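SVS_variant_AS1 (Streptomyces sp. CWA1, PDB 6TJA) probably cyclises geranylgeranyl diphosphate to spiroviolene, as an engineered ancestral form of the class I terpene cyclase spiroviolene synthase. Local coordinates at residues G255-L258 / Q259-V262; E264-K267 / L268-I272. All coordinates share one frame; numbering follows the deposited sequence.

Interaction 1: residues G255-L258 / Q259-V262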
ATOM      1  N   GLY A 255     -33.626   1.328   1.321  1.00 42.43           N
ATOM      2  CA  GLY A 255     -34.781   1.373   2.244  1.00 43.35           C
ATOM      3  C   GLY A 255     -35.316  -0.018   2.582  1.00 47.78           C
ATOM      4  O   GLY A 255     -36.543  -0.204   2.625  1.00 46.09           O
ATOM      5  N   MET A 256     -34.436  -0.977   2.850  1.00 44.62           N
ATOM      6  CA  MET A 256     -34.857  -2.349   3.223  1.00 42.88           C
ATOM      7  C   MET A 256     -35.033  -2.440   4.742  1.00 40.68           C
ATOM      8  O   MET A 256     -34.291  -1.762   5.477  1.00 35.90           O
ATOM      9  CB  MET A 256     -33.811  -3.384   2.788  1.00 44.49           C
ATOM     10  CG  MET A 256     -33.793  -3.653   1.312  1.00 42.22           C
ATOM     11  SD  MET A 256     -32.478  -4.806   0.923  1.00 37.22           S
ATOM     12  CE  MET A 256     -32.787  -5.051  -0.824  1.00 36.58           C
ATOM     13  N   SER A 257     -35.946  -3.309   5.186  1.00 38.74           N
ATOM     14  CA  SER A 257     -35.952  -3.874   6.553  1.00 36.96           C
ATOM     15  C   SER A 257     -34.635  -4.634   6.774  1.00 38.49           C
ATOM     16  O   SER A 257     -33.926  -4.960   5.775  1.00 30.35           O
ATOM     17  CB  SER A 257     -37.143  -4.752   6.794  1.00 37.82           C
ATOM     18  OG  SER A 257     -37.183  -5.844   5.886  1.00 43.09           O
ATOM     19  N   LEU A 258     -34.292  -4.853   8.043  1.00 35.50           N
ATOM     20  CA  LEU A 258     -33.139  -5.678   8.426  1.00 39.36           C
ATOM     21  C   LEU A 258     -33.319  -7.038   7.758  1.00 39.78           C
ATOM     22  O   LEU A 258     -32.364  -7.503   7.116  1.00 37.12           O
ATOM     23  CB  LEU A 258     -33.042  -5.777   9.949  1.00 39.23           C
ATOM     24  CG  LEU A 258     -32.029  -6.813  10.441  1.00 42.05           C
ATOM     25  CD1 LEU A 258     -30.630  -6.480   9.948  1.00 43.55           C
ATOM     26  CD2 LEU A 258     -32.050  -6.914  11.957  1.00 41.31           C
ATOM     27  N   GLN A 259     -34.515  -7.624   7.847  1.00 42.39           N
ATOM     28  CA  GLN A 259     -34.773  -8.980   7.293  1.00 42.85           C
ATOM     29  C   GLN A 259     -34.516  -8.990   5.783  1.00 40.85           C
ATOM     30  O   GLN A 259     -33.862  -9.932   5.344  1.00 35.46           O
ATOM     31  CB  GLN A 259     -36.193  -9.483   7.564  1.00 48.79           C
ATOM     32  CG  GLN A 259     -36.397 -10.947   7.156  1.00 54.39           C
ATOM     33  CD  GLN A 259     -35.346 -11.891   7.712  1.00 60.78           C
ATOM     34  OE1 GLN A 259     -34.959 -11.816   8.877  1.00 63.24           O
ATOM     35  NE2 GLN A 259     -34.852 -12.790   6.870  1.00 62.25           N
ATOM     36  N   GLU A 260     -35.024  -8.009   5.021  1.00 36.78           N
ATOM     37  CA  GLU A 260     -34.777  -7.910   3.549  1.00 36.83           C
ATOM     38  C   GLU A 260     -33.266  -7.727   3.284  1.00 34.78           C
ATOM     39  O   GLU A 260     -32.731  -8.421   2.416  1.00 34.12           O
ATOM     40  CB  GLU A 260     -35.605  -6.774   2.933  1.00 40.55           C
ATOM     41  CG  GLU A 260     -37.122  -7.017   2.939  1.00 40.41           C
ATOM     42  CD  GLU A 260     -37.983  -5.767   2.744  1.00 41.94           C
ATOM     43  OE1 GLU A 260     -37.418  -4.663   2.686  1.00 40.77           O
ATOM     44  OE2 GLU A 260     -39.232  -5.899   2.664  1.00 45.30           O
ATOM     45  N   ALA A 261     -32.584  -6.861   4.031  1.00 33.00           N
ATOM     46  CA  ALA A 261     -31.124  -6.634   3.916  1.00 36.59           C
ATOM     47  C   ALA A 261     -30.372  -7.947   4.190  1.00 35.00           C
ATOM     48  O   ALA A 261     -29.451  -8.253   3.409  1.00 38.89           O
ATOM     49  CB  ALA A 261     -30.659  -5.513   4.823  1.00 34.19           C
ATOM     50  N   VAL A 262     -30.745  -8.713   5.215  1.00 33.87           N
ATOM     51  CA  VAL A 262     -30.048 -10.002   5.542  1.00 35.52           C
ATOM     52  C   VAL A 262     -30.128 -10.936   4.317  1.00 34.83           C
ATOM     53  O   VAL A 262     -29.105 -11.586   3.982  1.00 31.78           O
ATOM     54  CB  VAL A 262     -30.608 -10.670   6.819  1.00 35.93           C
ATOM     55  CG1 VAL A 262     -30.172 -12.135   6.961  1.00 36.60           C
ATOM     56  CG2 VAL A 262     -30.242  -9.886   8.066  1.00 32.74           C
TER
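From S257 the chain winds into the first turn of helix 258-283, S257 O accepting from A261 N at 2.9 Å and L258 O from V262 N at 2.8 Å. Just before it, G255 leaves helix 246-254 with positive phi. S257 itself stands at the N-cap. Its OG lies between the backbone N and the carbonyl carbon (chi1 60°), and from there it accepts from E260 N at 3.2 Å, in a nearly straight bond (163°). E260 answers: its OE1 takes the S257 N-H, also at 3.2 Å, with the donor well above the carboxylate plane. With an alanine in place of S257, E260 N would probably be left without its capping acceptor, and only the bond from the backbone N to E260 OE1 would remain. M256 lays its extended chain beside this turn, its SD 3.7 Å from A261 N and its CB 4.3 Å from A261 CB. L258 CD1 meets V262 CG2 at 3.9 Å, while A261 and V262 both reach helix 246-254. The reciprocal S257–E260 bonds make a capping box, and the M256–A261 packing just outside it occupies the positions of a hydrophobic staple, a pairing that marks a helix N terminus.

Interaction 2: residues E264-K267 / L268-I272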
ATOM      1  N   GLU A 264     -30.884  -9.981   1.009  1.00 27.45           N
ATOM      2  CA  GLU A 264     -30.116  -9.339  -0.079  1.00 29.15           C
ATOM      3  C   GLU A 264     -28.618  -9.613   0.126  1.00 28.10           C
ATOM      4  O   GLU A 264     -27.918  -9.942  -0.856  1.00 30.50           O
ATOM      5  CB  GLU A 264     -30.419  -7.843  -0.147  1.00 32.83           C
ATOM      6  CG  GLU A 264     -29.754  -7.161  -1.341  1.00 38.52           C
ATOM      7  CD  GLU A 264     -30.128  -7.732  -2.710  1.00 44.99           C
ATOM      8  OE1 GLU A 264     -31.148  -8.458  -2.795  1.00 40.26           O
ATOM      9  OE2 GLU A 264     -29.407  -7.440  -3.696  1.00 47.84           O
ATOM     10  N   ALA A 265     -28.126  -9.490   1.348  1.00 26.43           N
ATOM     11  CA  ALA A 265     -26.683  -9.638   1.637  1.00 29.59           C
ATOM     12  C   ALA A 265     -26.236 -11.066   1.308  1.00 29.69           C
ATOM     13  O   ALA A 265     -25.132 -11.222   0.735  1.00 25.61           O
ATOM     14  CB  ALA A 265     -26.367  -9.271   3.064  1.00 28.37           C
ATOM     15  N   THR A 266     -27.036 -12.073   1.677  1.00 29.17           N
ATOM     16  CA  THR A 266     -26.673 -13.496   1.484  1.00 30.98           C
ATOM     17  C   THR A 266     -26.600 -13.746  -0.021  1.00 30.88           C
ATOM     18  O   THR A 266     -25.660 -14.473  -0.480  1.00 25.49           O
ATOM     19  CB  THR A 266     -27.646 -14.417   2.234  1.00 35.03           C
ATOM     20  OG1 THR A 266     -27.481 -14.010   3.589  1.00 36.82           O
ATOM     21  CG2 THR A 266     -27.360 -15.899   2.046  1.00 32.84           C
ATOM     22  N   LYS A 267     -27.525 -13.144  -0.742  1.00 29.34           N
ATOM     23  CA  LYS A 267     -27.596 -13.250  -2.165  1.00 30.78           C
ATOM     24  C   LYS A 267     -26.347 -12.731  -2.856  1.00 28.26           C
ATOM     25  O   LYS A 267     -25.739 -13.417  -3.599  1.00 25.61           O
ATOM     26  CB  LYS A 267     -28.829 -12.566  -2.689  1.00 32.08           C
ATOM     27  CG  LYS A 267     -30.050 -13.433  -2.683  1.00 37.93           C
ATOM     28  CD  LYS A 267     -31.218 -12.697  -3.277  1.00 39.59           C
ATOM     29  CE  LYS A 267     -32.501 -13.073  -2.613  1.00 44.11           C
ATOM     30  NZ  LYS A 267     -33.505 -13.439  -3.619  1.00 50.81           N
ATOM     31  N   LEU A 268     -25.967 -11.514  -2.575  1.00 28.61           N
ATOM     32  CA  LEU A 268     -24.813 -10.979  -3.214  1.00 31.19           C
ATOM     33  C   LEU A 268     -23.492 -11.663  -2.817  1.00 28.27           C
ATOM     34  O   LEU A 268     -22.637 -11.799  -3.615  1.00 27.73           O
ATOM     35  CB  LEU A 268     -24.787  -9.466  -3.139  1.00 34.19           C
ATOM     36  CG  LEU A 268     -24.661  -8.810  -1.804  1.00 38.25           C
ATOM     37  CD1 LEU A 268     -23.232  -8.858  -1.349  1.00 44.11           C
ATOM     38  CD2 LEU A 268     -25.172  -7.402  -1.886  1.00 41.15           C
ATOM     39  N   ARG A 269     -23.397 -12.129  -1.594  1.00 26.92           N
ATOM     40  CA  ARG A 269     -22.197 -12.822  -1.046  1.00 28.45           C
ATOM     41  C   ARG A 269     -22.069 -14.160  -1.775  1.00 27.13           C
ATOM     42  O   ARG A 269     -20.967 -14.496  -2.250  1.00 29.87           O
ATOM     43  CB  ARG A 269     -22.325 -12.932   0.484  1.00 29.56           C
ATOM     44  CG  ARG A 269     -21.243 -13.740   1.191  1.00 29.87           C
ATOM     45  CD  ARG A 269     -21.612 -15.199   1.184  1.00 31.51           C
ATOM     46  NE  ARG A 269     -20.692 -16.061   1.919  1.00 33.35           N
ATOM     47  CZ  ARG A 269     -20.602 -17.368   1.731  1.00 31.20           C
ATOM     48  NH1 ARG A 269     -21.362 -17.965   0.828  1.00 29.67           N
ATOM     49  NH2 ARG A 269     -19.743 -18.076   2.440  1.00 34.82           N
ATOM     50  N   ASP A 270     -23.191 -14.859  -1.921  1.00 26.20           N
ATOM     51  CA  ASP A 270     -23.265 -16.158  -2.621  1.00 27.43           C
ATOM     52  C   ASP A 270     -22.915 -15.965  -4.107  1.00 28.74           C
ATOM     53  O   ASP A 270     -22.190 -16.793  -4.662  1.00 26.57           O
ATOM     54  CB  ASP A 270     -24.640 -16.780  -2.414  1.00 27.99           C
ATOM     55  CG  ASP A 270     -24.874 -17.389  -1.040  1.00 25.27           C
ATOM     56  OD1 ASP A 270     -23.955 -17.373  -0.196  1.00 25.71           O
ATOM     57  OD2 ASP A 270     -25.996 -17.848  -0.826  1.00 24.19           O
ATOM     58  N   ARG A 271     -23.372 -14.883  -4.726  1.00 29.85           N
ATOM     59  CA  ARG A 271     -23.034 -14.599  -6.136  1.00 30.90           C
ATOM     60  C   ARG A 271     -21.501 -14.492  -6.249  1.00 28.79           C
ATOM     61  O   ARG A 271     -20.936 -15.067  -7.188  1.00 27.34           O
ATOM     62  CB  ARG A 271     -23.805 -13.362  -6.602  1.00 35.75           C
ATOM     63  CG  ARG A 271     -23.381 -12.913  -7.989  1.00 44.13           C
ATOM     64  CD  ARG A 271     -24.003 -11.631  -8.493  1.00 43.66           C
ATOM     65  NE  ARG A 271     -25.454 -11.574  -8.389  1.00 44.30           N
ATOM     66  CZ  ARG A 271     -26.242 -10.941  -9.257  1.00 33.75           C
ATOM     67  NH1 ARG A 271     -25.744 -10.418 -10.349  1.00 29.83           N
ATOM     68  NH2 ARG A 271     -27.540 -10.883  -9.057  1.00 35.62           N
ATOM     69  N   ILE A 272     -20.836 -13.806  -5.314  1.00 27.25           N
ATOM     70  CA  ILE A 272     -19.362 -13.591  -5.360  1.00 25.78           C
ATOM     71  C   ILE A 272     -18.660 -14.940  -5.145  1.00 26.55           C
ATOM     72  O   ILE A 272     -17.693 -15.216  -5.871  1.00 25.21           O
ATOM     73  CB  ILE A 272     -18.905 -12.526  -4.350  1.00 25.33           C
ATOM     74  CG1 ILE A 272     -19.511 -11.160  -4.655  1.00 25.54           C
ATOM     75  CG2 ILE A 272     -17.393 -12.441  -4.310  1.00 24.77           C
ATOM     76  CD1 ILE A 272     -19.342 -10.153  -3.529  1.00 25.82           C
TER
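Four backbone hydrogen bonds join E264-K267 to L268-R271, each running from an N-H back to the carbonyl four residues earlier; L268 N to E264 O at 3.0 Å and D270 N to T266 O at 2.9 Å are two of them.

L268 lays its CG against the carbonyls of the preceding turn. With chi1 at 65°, that atom is tucked between the backbone N and the carbonyl carbon, and L268 CG comes to 3.5 Å from A265 O. The residue also packs on L226 of helix 211-231, while A265 packs on I246, Y247 and L250 of helix 246-254. This part of helix 258-283 thus sits between two neighbours in the all-helical bundle of the class I terpene cyclase fold.

Among the polar side chains, T266 and D270 lie alongside one another and point the same way, T266 CG2 3.7 Å from D270 OD2. The aspartate folds back over the turn, CG beside its own backbone N (chi1 -75°), which brings the carboxyl carbon D270 CG to 3.1 Å from T266 O. D270 OD1 and OD2 each stand 3.4 Å from T266 O without bonding it, a cost that their partners R269 and S337 probably offset. R269 NH1 forms a salt bridge to D270 OD1 at 2.9 Å, nearly in line with the C-O bond but tilted 21° from the guanidinium plane, and S337 OG binds OD2. R269 is fixed further by a salt bridge from NE to D227 and by Y14 O at NH1. R271, bent at chi3, reaches D338 through NH2 and the carbonyl of S342 through NH1.

Coming along the chain, helix 246-254 ends, and the turn at 255-257 reverses direction into helix 258-283. Interaction 1 closes that turn; interaction 2 follows after a single intervening residue, in series on the same helix, so the two neither nest nor cross. Their centres lie 13 Å apart, yet they touch directly, M256 CE packing on E264 CB at 3.7 Å. Both rest against helix 246-254, making a hairpin of the two helices. Interaction 2 also reaches helix 211-231 and the loop around S337-L344. Along the helix the contacts move inward, interaction 1 being centred about 25 Å and interaction 2 about 18 Å from the chain's centre. T266 OG1, bonded to V262 O, spans the gap between them.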